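Local coordinates for protein toxin 2A (Paenibacillus larvae, PDB 5URP) that acts as an ADP-ribosyltransferase toxin and virulence factor, and probably transfers ADP-ribose from NAD+ to a host protein such as a Rho-type GTPase, at residues K34-K39 and T95-S100; T57-N62 and Q188-L193; I110-E115 and Y199-I204; N118-G123 and Q213-E218. All blocks are in the same frame, centred on the assembly; numbering follows the deposited sequence.

Contact 1 (K34-K39 and T95-S100); sequences KKWGKK and TKLKDS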
loop_
_atom_site.group_PDB
_atom_site.type_symbol
_atom_site.label_atom_id
_atom_site.label_comp_id
_atom_site.label_asym_id
_atom_site.label_seq_id
_atom_site.Cartn_x
_atom_site.Cartn_y
_atom_site.Cartn_z
ATOM N N LYS A 34 -3.069 9.629 13.259
ATOM C CA LYS A 34 -3.779 10.715 12.604
ATOM C C LYS A 34 -3.077 12.057 12.833
ATOM O O LYS A 34 -2.940 12.864 11.903
ATOM C CB LYS A 34 -5.207 10.716 13.120
ATOM C CG LYS A 34 -6.268 11.206 12.190
ATOM C CD LYS A 34 -7.637 10.795 12.737
ATOM C CE LYS A 34 -8.658 11.922 12.656
ATOM N NZ LYS A 34 -9.116 12.200 11.265
ATOM N N LYS A 35 -2.601 12.310 14.056
ATOM C CA LYS A 35 -1.904 13.570 14.331
ATOM C C LYS A 35 -0.624 13.705 13.509
ATOM O O LYS A 35 -0.301 14.802 13.018
ATOM C CB LYS A 35 -1.581 13.670 15.825
ATOM C CG LYS A 35 -0.631 14.823 16.195
ATOM C CD LYS A 35 -0.581 15.070 17.713
ATOM C CE LYS A 35 0.197 16.343 18.046
ATOM N NZ LYS A 35 -0.356 17.566 17.360
ATOM N N TRP A 36 0.148 12.617 13.397
ATOM C CA TRP A 36 1.393 12.630 12.635
ATOM C C TRP A 36 1.113 12.830 11.161
ATOM O O TRP A 36 1.761 13.653 10.495
ATOM C CB TRP A 36 2.149 11.324 12.858
ATOM C CG TRP A 36 3.430 11.205 12.107
ATOM C CD1 TRP A 36 4.684 11.513 12.574
ATOM C CD2 TRP A 36 3.611 10.734 10.763
ATOM N NE1 TRP A 36 5.625 11.259 11.607
ATOM C CE2 TRP A 36 5.000 10.792 10.485
ATOM C CE3 TRP A 36 2.741 10.279 9.767
ATOM C CZ2 TRP A 36 5.532 10.404 9.259
ATOM C CZ3 TRP A 36 3.271 9.905 8.546
ATOM C CH2 TRP A 36 4.652 9.955 8.306
ATOM N N GLY A 37 0.137 12.089 10.633
ATOM C CA GLY A 37 -0.152 12.177 9.213
ATOM C C GLY A 37 -0.644 13.551 8.808
ATOM O O GLY A 37 -0.273 14.068 7.751
ATOM N N LYS A 38 -1.471 14.169 9.648
ATOM C CA LYS A 38 -1.991 15.496 9.332
ATOM C C LYS A 38 -0.882 16.542 9.231
ATOM O O LYS A 38 -1.008 17.493 8.460
ATOM C CB LYS A 38 -3.011 15.928 10.368
ATOM C CG LYS A 38 -4.332 15.218 10.249
ATOM C CD LYS A 38 -5.273 15.676 11.332
ATOM C CE LYS A 38 -6.603 14.958 11.274
ATOM N NZ LYS A 38 -7.412 15.206 12.498
ATOM N N LYS A 39 0.204 16.383 9.992
ATOM C CA LYS A 39 1.340 17.296 9.862
ATOM C C LYS A 39 2.012 17.146 8.507
ATOM O O LYS A 39 2.426 18.140 7.899
ATOM C CB LYS A 39 2.349 17.036 10.976
ATOM C CG LYS A 39 1.884 17.498 12.334
ATOM C CD LYS A 39 2.939 17.186 13.361
ATOM C CE LYS A 39 2.416 17.356 14.767
ATOM N NZ LYS A 39 3.538 17.802 15.659
ATOM N N THR A 95 5.853 15.570 -2.058
ATOM C CA THR A 95 6.061 15.412 -0.634
ATOM C C THR A 95 7.148 14.382 -0.386
ATOM O O THR A 95 7.522 13.604 -1.258
ATOM C CB THR A 95 4.743 15.092 0.071
ATOM O OG1 THR A 95 4.897 15.242 1.502
ATOM C CG2 THR A 95 4.253 13.703 -0.346
ATOM N N LYS A 96 7.730 14.477 0.795
ATOM C CA LYS A 96 8.888 13.696 1.192
ATOM C C LYS A 96 8.725 13.439 2.680
ATOM O O LYS A 96 8.412 14.369 3.428
ATOM C CB LYS A 96 10.204 14.458 0.921
ATOM C CG LYS A 96 10.992 13.986 -0.278
ATOM C CD LYS A 96 12.373 14.598 -0.304
ATOM C CE LYS A 96 13.272 13.866 -1.262
ATOM N NZ LYS A 96 13.112 14.417 -2.637
ATOM N N LEU A 97 8.941 12.205 3.108
ATOM C CA LEU A 97 8.799 11.890 4.526
ATOM C C LEU A 97 9.922 12.533 5.318
ATOM O O LEU A 97 11.092 12.401 4.958
ATOM C CB LEU A 97 8.829 10.385 4.770
ATOM C CG LEU A 97 7.637 9.622 4.207
ATOM C CD1 LEU A 97 7.820 8.149 4.540
ATOM C CD2 LEU A 97 6.328 10.182 4.761
ATOM N N LYS A 98 9.548 13.199 6.417
ATOM C CA LYS A 98 10.529 13.702 7.372
ATOM C C LYS A 98 11.129 12.582 8.214
ATOM O O LYS A 98 12.290 12.671 8.614
ATOM C CB LYS A 98 9.887 14.754 8.294
ATOM C CG LYS A 98 10.885 15.400 9.262
ATOM C CD LYS A 98 10.288 16.567 10.041
ATOM C CE LYS A 98 11.112 16.866 11.302
ATOM N NZ LYS A 98 10.869 18.230 11.888
ATOM N N ASP A 99 10.365 11.527 8.493
ATOM C CA ASP A 99 10.846 10.405 9.288
ATOM C C ASP A 99 10.577 9.118 8.530
ATOM O O ASP A 99 9.627 9.044 7.758
ATOM C CB ASP A 99 10.144 10.298 10.646
ATOM C CG ASP A 99 9.894 11.640 11.302
ATOM O OD1 ASP A 99 10.876 12.254 11.760
ATOM O OD2 ASP A 99 8.702 12.050 11.393
ATOM N N SER A 100 11.353 8.073 8.822
ATOM C CA SER A 100 10.991 6.765 8.293
ATOM C C SER A 100 9.760 6.258 9.033
ATOM O O SER A 100 9.584 6.525 10.223
ATOM C CB SER A 100 12.109 5.755 8.446
ATOM O OG SER A 100 13.333 6.299 7.922
#
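W36 spans the gap between helix 30-45 and the loop ahead of strand 101-107, and everything that crosses here passes through its indole. The polar part is one hydrogen bond: W36 NE1 donates to D99 OD2 at 3.2 Å, with an N-H...O angle of 163°. The oxygen lies in the ring plane, so D99 OD2 meets the indole N-H at the ring edge and the contact is not a stack; on the acceptor side D99 OD2 is reached from its anti side, slightly out of the carboxylate plane. The planes of ring and carboxylate are 44° apart. With CG anti to the backbone N (chi1 179°), the W36 ring swings outward from the helix toward the loop.

The apolar part lies at the benzo end of the same ring. W36 CH2 touches L97 CD2 at 3.9 Å, the methyl arriving at the ring edge near its plane, with the two side chains roughly perpendicular. Thus the rim of the indole serves both a carboxylate and a methyl.

Beyond the pair, F26 meets the W36 ring obliquely, and K98 N bonds to E40 OE2 of the same helix. The arrangement fits the N-terminal helical part of C3-like toxins, docked on the ADP-ribosyltransferase core.

Contact 2 (T57-N62 and Q188-L193); sequences TLYTRN and QLEMLL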
loop_
_atom_site.group_PDB
_atom_site.type_symbol
_atom_site.label_atom_id
_atom_site.label_comp_id
_atom_site.label_asym_id
_atom_site.label_seq_id
_atom_site.Cartn_x
_atom_site.Cartn_y
_atom_site.Cartn_z
ATOM N N THR A 57 -8.752 12.335 -4.470
ATOM C CA THR A 57 -10.045 11.938 -3.893
ATOM C C THR A 57 -10.710 10.870 -4.752
ATOM O O THR A 57 -11.200 9.843 -4.238
ATOM C CB THR A 57 -10.957 13.161 -3.739
ATOM O OG1 THR A 57 -10.369 14.100 -2.815
ATOM C CG2 THR A 57 -12.328 12.741 -3.203
ATOM N N LEU A 58 -10.719 11.075 -6.064
ATOM C CA LEU A 58 -11.411 10.137 -6.949
ATOM C C LEU A 58 -10.728 8.786 -6.969
ATOM O O LEU A 58 -11.398 7.749 -7.067
ATOM C CB LEU A 58 -11.516 10.703 -8.350
ATOM C CG LEU A 58 -12.428 11.918 -8.488
ATOM C CD1 LEU A 58 -12.338 12.396 -9.911
ATOM C CD2 LEU A 58 -13.884 11.603 -8.084
ATOM N N TYR A 59 -9.397 8.769 -6.882
ATOM C CA TYR A 59 -8.681 7.518 -6.745
ATOM C C TYR A 59 -9.121 6.786 -5.483
ATOM O O TYR A 59 -9.391 5.582 -5.520
ATOM C CB TYR A 59 -7.150 7.793 -6.748
ATOM C CG TYR A 59 -6.348 6.587 -6.320
ATOM C CD1 TYR A 59 -5.980 5.615 -7.236
ATOM C CD2 TYR A 59 -5.998 6.392 -4.987
ATOM C CE1 TYR A 59 -5.269 4.489 -6.837
ATOM C CE2 TYR A 59 -5.326 5.257 -4.583
ATOM C CZ TYR A 59 -4.956 4.323 -5.515
ATOM O OH TYR A 59 -4.288 3.207 -5.096
ATOM N N THR A 60 -9.175 7.490 -4.346
ATOM C CA THR A 60 -9.541 6.813 -3.100
ATOM C C THR A 60 -10.982 6.322 -3.152
ATOM O O THR A 60 -11.320 5.345 -2.479
ATOM C CB THR A 60 -9.350 7.714 -1.872
ATOM O OG1 THR A 60 -10.247 8.829 -1.886
ATOM C CG2 THR A 60 -7.842 8.161 -1.683
ATOM N N ARG A 61 -11.823 6.983 -3.935
ATOM C CA ARG A 61 -13.228 6.572 -4.047
ATOM C C ARG A 61 -13.354 5.243 -4.768
ATOM O O ARG A 61 -14.197 4.417 -4.421
ATOM C CB ARG A 61 -13.997 7.661 -4.777
ATOM C CG ARG A 61 -15.490 7.410 -5.027
ATOM C CD ARG A 61 -16.141 8.607 -5.740
ATOM N NE ARG A 61 -17.526 8.382 -6.128
ATOM C CZ ARG A 61 -17.883 7.682 -7.206
ATOM N NH1 ARG A 61 -16.908 7.160 -7.980
ATOM N NH2 ARG A 61 -19.130 7.523 -7.518
ATOM N N ASN A 62 -12.512 5.017 -5.771
ATOM C CA ASN A 62 -12.588 3.800 -6.560
ATOM C C ASN A 62 -11.215 3.619 -7.222
ATOM O O ASN A 62 -10.976 4.112 -8.323
ATOM C CB ASN A 62 -13.692 3.881 -7.583
ATOM C CG ASN A 62 -13.865 2.606 -8.323
ATOM O OD1 ASN A 62 -13.453 1.536 -7.857
ATOM N ND2 ASN A 62 -14.470 2.697 -9.499
ATOM N N GLN A 188 -9.368 5.622 6.978
ATOM C CA GLN A 188 -8.473 4.587 6.499
ATOM C C GLN A 188 -7.017 4.928 6.787
ATOM O O GLN A 188 -6.171 4.029 6.752
ATOM C CB GLN A 188 -8.656 4.357 5.002
ATOM C CG GLN A 188 -10.025 3.736 4.689
ATOM C CD GLN A 188 -10.156 3.266 3.267
ATOM O OE1 GLN A 188 -9.546 3.805 2.352
ATOM N NE2 GLN A 188 -11.010 2.268 3.064
ATOM N N LEU A 189 -6.742 6.191 7.105
ATOM C CA LEU A 189 -5.393 6.686 7.431
ATOM C C LEU A 189 -4.388 6.293 6.342
ATOM O O LEU A 189 -3.296 5.793 6.619
ATOM C CB LEU A 189 -4.904 6.211 8.800
ATOM C CG LEU A 189 -5.801 6.465 10.014
ATOM C CD1 LEU A 189 -4.973 6.421 11.286
ATOM C CD2 LEU A 189 -6.618 7.731 9.914
ATOM N N GLU A 190 -4.776 6.528 5.103
ATOM C CA GLU A 190 -4.038 6.021 3.950
ATOM C C GLU A 190 -2.778 6.840 3.659
ATOM O O GLU A 190 -2.821 8.075 3.596
ATOM C CB GLU A 190 -4.922 6.007 2.709
ATOM C CG GLU A 190 -4.195 5.514 1.472
ATOM C CD GLU A 190 -5.058 5.341 0.235
ATOM O OE1 GLU A 190 -6.309 5.300 0.325
ATOM O OE2 GLU A 190 -4.457 5.238 -0.854
ATOM N N MET A 191 -1.680 6.124 3.466
ATOM C CA MET A 191 -0.444 6.657 2.897
ATOM C C MET A 191 -0.365 6.106 1.478
ATOM O O MET A 191 -0.333 4.883 1.277
ATOM C CB MET A 191 0.786 6.243 3.707
ATOM C CG MET A 191 0.852 6.771 5.097
ATOM S SD MET A 191 1.113 8.552 5.183
ATOM C CE MET A 191 2.678 8.701 4.371
ATOM N N LEU A 192 -0.323 6.996 0.493
ATOM C CA LEU A 192 -0.343 6.598 -0.902
ATOM C C LEU A 192 1.069 6.696 -1.449
ATOM O O LEU A 192 1.684 7.760 -1.359
ATOM C CB LEU A 192 -1.289 7.494 -1.686
ATOM C CG LEU A 192 -1.464 7.208 -3.172
ATOM C CD1 LEU A 192 -1.892 5.785 -3.427
ATOM C CD2 LEU A 192 -2.456 8.182 -3.797
ATOM N N LEU A 193 1.568 5.602 -1.988
ATOM C CA LEU A 193 2.922 5.586 -2.544
ATOM C C LEU A 193 2.839 5.593 -4.066
ATOM O O LEU A 193 1.861 5.126 -4.665
ATOM C CB LEU A 193 3.703 4.352 -2.079
ATOM C CG LEU A 193 4.343 4.288 -0.688
ATOM C CD1 LEU A 193 4.483 2.820 -0.292
ATOM C CD2 LEU A 193 5.701 4.883 -0.588
HETATM O O HOH W 1 -9.815 3.463 -1.093
#
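Y59 reaches from helix 50-61 toward L192 and E190 of strand 190-193. From CB the ring leaves the helix with CG anti to the backbone N (chi1 168°), which turns it to the strand. Its flank begins at Y59 CD2, 4.1 Å from L192 CD2. One atom further, Y59 CE2 has two neighbours: L192 CD1 at 3.7 Å, met obliquely, and E190 OE2 at 3.8 Å, lying near the ring plane at the edge. The carboxylate plane is tilted 63° from the ring. Y59 CZ still lies 4.0 Å from L192 CD1, and at the tip Y59 OH is 3.9 Å from that methyl while hydrogen-bonding to S150 OG and N67 ND2. E190 OE2 also bonds S150 OG, so one serine hydroxyl ties the phenol and the carboxylate together.

The next residue of the helix adds a second approach: T60 CG2 lies 3.8 Å from E190 OE1, an oxygen hydrogen-bonded to a glycerol that probably comes from the crystallisation liquor. A water donates to T60 O and weakly to Q188 OE1.

Q188 and E190 fit the Q-x-E signature of C3-like ADP-ribosyltransferases, and S150 the first serine of the S-T-S motif. The axes of helix segment 57-61 and strand 190-193 approach to 11.7 Å; that strand is the middle one of a three-stranded antiparallel sheet, flanked by 149-152 and 177-178.

Contact 3 (I110-E115 and Y199-I204); sequences IIFGKE and YYIDNI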
loop_
_atom_site.group_PDB
_atom_site.type_symbol
_atom_site.label_atom_id
_atom_site.label_comp_id
_atom_site.label_asym_id
_atom_site.label_seq_id
_atom_site.Cartn_x
_atom_site.Cartn_y
_atom_site.Cartn_z
ATOM N N ILE A 110 -2.143 -12.209 -4.787
ATOM C CA ILE A 110 -1.861 -11.620 -6.094
ATOM C C ILE A 110 -0.454 -11.043 -6.149
ATOM O O ILE A 110 0.192 -11.078 -7.201
ATOM C CB ILE A 110 -2.922 -10.549 -6.434
ATOM C CG1 ILE A 110 -2.829 -10.147 -7.904
ATOM C CG2 ILE A 110 -2.764 -9.313 -5.551
ATOM C CD1 ILE A 110 -3.240 -11.225 -8.841
ATOM N N ILE A 111 0.051 -10.509 -5.038
ATOM C CA ILE A 111 1.371 -9.886 -5.067
ATOM C C ILE A 111 2.433 -10.874 -5.495
ATOM O O ILE A 111 3.520 -10.467 -5.922
ATOM C CB ILE A 111 1.738 -9.264 -3.705
ATOM C CG1 ILE A 111 1.854 -10.329 -2.616
ATOM C CG2 ILE A 111 0.745 -8.182 -3.362
ATOM C CD1 ILE A 111 2.473 -9.809 -1.349
ATOM N N PHE A 112 2.145 -12.169 -5.410
ATOM C CA PHE A 112 3.091 -13.209 -5.774
ATOM C C PHE A 112 2.847 -13.727 -7.181
ATOM O O PHE A 112 3.477 -14.708 -7.587
ATOM C CB PHE A 112 3.009 -14.365 -4.772
ATOM C CG PHE A 112 3.291 -13.952 -3.364
ATOM C CD1 PHE A 112 4.514 -13.395 -3.036
ATOM C CD2 PHE A 112 2.336 -14.092 -2.372
ATOM C CE1 PHE A 112 4.778 -12.991 -1.744
ATOM C CE2 PHE A 112 2.597 -13.680 -1.058
ATOM C CZ PHE A 112 3.814 -13.134 -0.751
ATOM N N GLY A 113 1.948 -13.094 -7.919
ATOM C CA GLY A 113 1.498 -13.569 -9.210
ATOM C C GLY A 113 0.111 -14.168 -9.117
ATOM O O GLY A 113 -0.291 -14.720 -8.087
ATOM N N LYS A 114 -0.642 -14.055 -10.213
ATOM C CA LYS A 114 -2.015 -14.541 -10.232
ATOM C C LYS A 114 -2.111 -16.020 -9.882
ATOM O O LYS A 114 -3.160 -16.463 -9.404
ATOM C CB LYS A 114 -2.639 -14.292 -11.610
ATOM C CG LYS A 114 -2.707 -12.819 -12.027
ATOM C CD LYS A 114 -3.450 -12.649 -13.356
ATOM C CE LYS A 114 -3.588 -11.184 -13.757
ATOM N NZ LYS A 114 -4.369 -10.399 -12.758
ATOM N N GLU A 115 -1.049 -16.796 -10.100
ATOM C CA GLU A 115 -1.153 -18.236 -9.885
ATOM C C GLU A 115 -1.242 -18.578 -8.407
ATOM O O GLU A 115 -1.854 -19.588 -8.049
ATOM C CB GLU A 115 0.030 -18.969 -10.529
ATOM C CG GLU A 115 1.398 -18.687 -9.922
ATOM C CD GLU A 115 2.133 -17.557 -10.619
ATOM O OE1 GLU A 115 1.471 -16.680 -11.218
ATOM O OE2 GLU A 115 3.380 -17.549 -10.569
ATOM N N TYR A 199 9.812 -2.873 -3.665
ATOM C CA TYR A 199 9.980 -3.186 -2.259
ATOM C C TYR A 199 10.616 -4.557 -2.108
ATOM O O TYR A 199 10.302 -5.497 -2.842
ATOM C CB TYR A 199 8.639 -3.058 -1.497
ATOM C CG TYR A 199 7.446 -3.855 -1.973
ATOM C CD1 TYR A 199 6.695 -3.456 -3.076
ATOM C CD2 TYR A 199 7.011 -4.953 -1.258
ATOM C CE1 TYR A 199 5.570 -4.169 -3.478
ATOM C CE2 TYR A 199 5.880 -5.660 -1.644
ATOM C CZ TYR A 199 5.174 -5.268 -2.751
ATOM O OH TYR A 199 4.066 -5.985 -3.117
ATOM N N TYR A 200 11.513 -4.648 -1.144
ATOM C CA TYR A 200 12.312 -5.836 -0.920
ATOM C C TYR A 200 11.757 -6.619 0.254
ATOM O O TYR A 200 11.535 -6.047 1.322
ATOM C CB TYR A 200 13.765 -5.447 -0.647
ATOM C CG TYR A 200 14.691 -6.592 -0.333
ATOM C CD1 TYR A 200 15.250 -7.378 -1.343
ATOM C CD2 TYR A 200 15.059 -6.862 0.975
ATOM C CE1 TYR A 200 16.094 -8.422 -1.045
ATOM C CE2 TYR A 200 15.906 -7.907 1.282
ATOM C CZ TYR A 200 16.443 -8.670 0.258
ATOM O OH TYR A 200 17.304 -9.691 0.536
ATOM N N ILE A 201 11.587 -7.925 0.060
ATOM C CA ILE A 201 11.007 -8.799 1.082
ATOM C C ILE A 201 12.105 -9.341 1.995
ATOM O O ILE A 201 12.941 -10.155 1.585
ATOM C CB ILE A 201 10.198 -9.929 0.444
ATOM C CG1 ILE A 201 9.028 -9.311 -0.343
ATOM C CG2 ILE A 201 9.616 -10.846 1.544
ATOM C CD1 ILE A 201 8.220 -10.321 -1.119
ATOM N N ASP A 202 12.088 -8.887 3.247
ATOM C CA ASP A 202 13.000 -9.365 4.280
ATOM C C ASP A 202 12.526 -10.675 4.912
ATOM O O ASP A 202 13.349 -11.538 5.229
ATOM C CB ASP A 202 13.155 -8.290 5.356
ATOM C CG ASP A 202 13.840 -7.045 4.835
ATOM O OD1 ASP A 202 15.009 -7.173 4.422
ATOM O OD2 ASP A 202 13.214 -5.958 4.822
ATOM N N ASN A 203 11.217 -10.850 5.106
ATOM C CA ASN A 203 10.743 -12.028 5.818
ATOM C C ASN A 203 9.306 -12.339 5.423
ATOM O O ASN A 203 8.510 -11.428 5.193
ATOM C CB ASN A 203 10.842 -11.805 7.331
ATOM C CG ASN A 203 10.759 -13.089 8.112
ATOM O OD1 ASN A 203 11.682 -13.891 8.101
ATOM N ND2 ASN A 203 9.656 -13.290 8.788
ATOM N N ILE A 204 8.999 -13.634 5.328
ATOM C CA ILE A 204 7.633 -14.132 5.138
ATOM C C ILE A 204 7.386 -15.216 6.179
ATOM O O ILE A 204 8.190 -16.144 6.309
ATOM C CB ILE A 204 7.417 -14.701 3.717
ATOM C CG1 ILE A 204 7.541 -13.599 2.655
ATOM C CG2 ILE A 204 6.049 -15.383 3.609
ATOM C CD1 ILE A 204 7.514 -14.103 1.225
#
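F112, at the end of a short 3-10 turn, packs on I201 and I204 of strand 197-207, an inner strand of the mixed five-stranded sheet of the ADP-ribosyltransferase fold. Its atom CE1 does the touching: I204 CD1 comes within 4.2 Å obliquely, whereas I201 CD1, at 4.4 Å, lies at the ring edge near its plane. A second van der Waals contact links the same turn to the strand, methyl to phenol oxygen, where I111 CG2 meets Y199 OH at 4.0 Å, the two side chains crossing at about a right angle.

The next layer surrounds the ring. Neighbouring I111 lays CG1 over the centre of one face of F112, 3.6 Å above its plane; that branch takes the sterically tight place between backbone N and carbonyl carbon (chi1 64°), leaving CG2 for Y199. F138 of helix 128-138 meets the F112 ring with planes about 50° apart, and I134 of that helix touches both F112 and I204.

Further out, the strand carries a classic beta bulge, in which D202 and N203 both face E218 of strand 214-221. Its ladder bonds are probably D202 N to E218 O and N203 O to E218 N, each 2.9 Å long.

Contact 4 (N118-G123 and Q213-E218); sequences NTLMNG and QRLKVE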
loop_
_atom_site.group_PDB
_atom_site.type_symbol
_atom_site.label_atom_id
_atom_site.label_comp_id
_atom_site.label_asym_id
_atom_site.label_seq_id
_atom_site.Cartn_x
_atom_site.Cartn_y
_atom_site.Cartn_z
ATOM N N ASN A 118 -5.574 -17.335 -4.305
ATOM C CA ASN A 118 -6.603 -18.348 -4.063
ATOM C C ASN A 118 -6.015 -19.725 -3.786
ATOM O O ASN A 118 -6.757 -20.709 -3.727
ATOM C CB ASN A 118 -7.583 -18.455 -5.234
ATOM C CG ASN A 118 -8.111 -17.107 -5.676
ATOM O OD1 ASN A 118 -7.924 -16.698 -6.823
ATOM N ND2 ASN A 118 -8.777 -16.407 -4.765
ATOM N N THR A 119 -4.698 -19.823 -3.632
ATOM C CA THR A 119 -4.040 -21.056 -3.235
ATOM C C THR A 119 -3.536 -21.003 -1.799
ATOM O O THR A 119 -3.114 -22.032 -1.264
ATOM C CB THR A 119 -2.857 -21.344 -4.170
ATOM O OG1 THR A 119 -1.782 -20.443 -3.861
ATOM C CG2 THR A 119 -3.251 -21.133 -5.623
ATOM N N LEU A 120 -3.580 -19.839 -1.161
ATOM C CA LEU A 120 -2.911 -19.669 0.119
ATOM C C LEU A 120 -3.688 -20.319 1.254
ATOM O O LEU A 120 -3.085 -20.872 2.184
ATOM C CB LEU A 120 -2.707 -18.180 0.396
ATOM C CG LEU A 120 -1.828 -17.780 1.570
ATOM C CD1 LEU A 120 -0.493 -18.516 1.569
ATOM C CD2 LEU A 120 -1.604 -16.278 1.502
ATOM N N MET A 121 -5.015 -20.282 1.187
ATOM C CA MET A 121 -5.855 -20.600 2.326
ATOM C C MET A 121 -6.523 -21.948 2.129
ATOM O O MET A 121 -6.952 -22.290 1.022
ATOM C CB MET A 121 -6.928 -19.526 2.541
ATOM C CG MET A 121 -6.388 -18.133 2.841
ATOM S SD MET A 121 -5.319 -18.081 4.294
ATOM C CE MET A 121 -6.489 -18.503 5.582
ATOM N N ASN A 122 -6.576 -22.712 3.213
ATOM C CA ASN A 122 -7.437 -23.877 3.339
ATOM C C ASN A 122 -8.343 -23.532 4.520
ATOM O O ASN A 122 -7.986 -23.736 5.683
ATOM C CB ASN A 122 -6.606 -25.164 3.530
ATOM C CG ASN A 122 -5.745 -25.492 2.307
ATOM O OD1 ASN A 122 -4.624 -25.980 2.443
ATOM N ND2 ASN A 122 -6.262 -25.206 1.110
ATOM N N GLY A 123 -9.484 -22.924 4.211
ATOM C CA GLY A 123 -10.364 -22.425 5.256
ATOM C C GLY A 123 -9.705 -21.285 6.007
ATOM O O GLY A 123 -9.194 -20.327 5.412
ATOM N N GLN A 213 -5.648 -17.531 10.149
ATOM C CA GLN A 213 -4.223 -17.391 9.897
ATOM C C GLN A 213 -3.992 -16.565 8.640
ATOM O O GLN A 213 -4.831 -16.503 7.735
ATOM C CB GLN A 213 -3.562 -18.765 9.750
ATOM C CG GLN A 213 -3.725 -19.643 10.977
ATOM C CD GLN A 213 -3.016 -20.971 10.869
ATOM O OE1 GLN A 213 -2.514 -21.355 9.804
ATOM N NE2 GLN A 213 -2.991 -21.708 11.978
ATOM N N ARG A 214 -2.827 -15.928 8.593
ATOM C CA ARG A 214 -2.456 -15.098 7.466
ATOM C C ARG A 214 -0.978 -15.278 7.168
ATOM O O ARG A 214 -0.205 -15.776 7.986
ATOM C CB ARG A 214 -2.719 -13.602 7.728
ATOM C CG ARG A 214 -4.183 -13.256 7.932
ATOM C CD ARG A 214 -4.361 -11.823 8.358
ATOM N NE ARG A 214 -3.900 -11.581 9.720
ATOM C CZ ARG A 214 -3.805 -10.370 10.254
ATOM N NH1 ARG A 214 -4.116 -9.298 9.531
ATOM N NH2 ARG A 214 -3.398 -10.229 11.510
ATOM N N LEU A 215 -0.600 -14.876 5.969
ATOM C CA LEU A 215 0.804 -14.769 5.617
ATOM C C LEU A 215 1.248 -13.331 5.846
ATOM O O LEU A 215 0.666 -12.409 5.273
ATOM C CB LEU A 215 1.019 -15.166 4.159
ATOM C CG LEU A 215 2.384 -15.651 3.760
ATOM C CD1 LEU A 215 2.678 -17.018 4.395
ATOM C CD2 LEU A 215 2.356 -15.733 2.256
ATOM N N LYS A 216 2.286 -13.146 6.657
ATOM C CA LYS A 216 2.822 -11.834 6.956
ATOM C C LYS A 216 4.090 -11.617 6.145
ATOM O O LYS A 216 4.986 -12.462 6.175
ATOM C CB LYS A 216 3.142 -11.657 8.438
ATOM C CG LYS A 216 3.410 -10.170 8.729
ATOM C CD LYS A 216 3.798 -9.869 10.140
ATOM C CE LYS A 216 4.136 -8.363 10.270
ATOM N NZ LYS A 216 4.775 -8.064 11.573
ATOM N N VAL A 217 4.148 -10.492 5.444
ATOM C CA VAL A 217 5.270 -10.121 4.585
ATOM C C VAL A 217 5.887 -8.870 5.187
ATOM O O VAL A 217 5.201 -7.859 5.337
ATOM C CB VAL A 217 4.800 -9.846 3.155
ATOM C CG1 VAL A 217 5.973 -9.362 2.272
ATOM C CG2 VAL A 217 4.111 -11.103 2.591
ATOM N N GLU A 218 7.163 -8.932 5.539
ATOM C CA GLU A 218 7.868 -7.772 6.071
ATOM C C GLU A 218 8.801 -7.293 4.969
ATOM O O GLU A 218 9.610 -8.076 4.476
ATOM C CB GLU A 218 8.619 -8.110 7.362
ATOM C CG GLU A 218 7.624 -8.424 8.461
ATOM C CD GLU A 218 8.197 -9.109 9.677
ATOM O OE1 GLU A 218 9.424 -9.175 9.821
ATOM O OE2 GLU A 218 7.379 -9.563 10.517
#
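L120 and L215 pack against each other through branches set by nearly the same torsions. Each carries CG anti to its own backbone N (chi1 -170° for L120 and -156° for L215), so that both side chains extend toward the gap between the segments and cross at a slant. Both methyls of L120 lie against the L215 side chain: L120 CD2 sits 3.9 Å from L215 CB, and L120 CD1 lies 4.0 Å from L215 CD2. Contact is therefore spread along the L215 branch and not confined to one end.

M121 behaves differently. Bends at chi2 and chi3 (-65° at the latter) bring its terminal methyl to the backbone of the other segment: M121 CE is 3.4 Å from Q213 O, with M121 SD next at 3.8 Å. The approach is a methyl-to-carbonyl contact.

Further along the strand, K216 NZ forms a salt bridge to E218 OE2 at 3.2 Å, coming from above the carboxylate plane, and K216 NZ is also paired with E167.

Q213 OE1 bonds to V126 N, and I134 of helix 128-138 touches both leucines. A small beta hairpin, 121-122 with 125-126, and the residue leading into it thus pack beside the start of strand 214-221 in the central sheet of the ADP-ribosyltransferase fold, with a backbone bond between Q213 and N124 of the hairpin turn.

In the fold
The four contacts divide between two sides of the chain's centre. Contacts 1 and 2, 16 Å apart between centres, touch at several points, among them L97 CD2 to M191 CE (4.0 Å). Contact 1 joins helix 30-45 to the loop entering strand 101-107 of the five-stranded sheet; contact 2 joins helix 50-61 to the three-stranded sheet. Contacts 3 and 4, 12 Å apart between centres, touch through I204 CG2 and L215 CG on adjacent strands. Contacts 2 and 3 stay 22 Å apart between centres. Contact 1 closes before contacts 3 and 4 open; the other pairs interleave. Segment 188-193, carrying the probable Q-x-E signature, thus ties an N-terminal helix to a late strand, followed by strands 197-207 and 214-221.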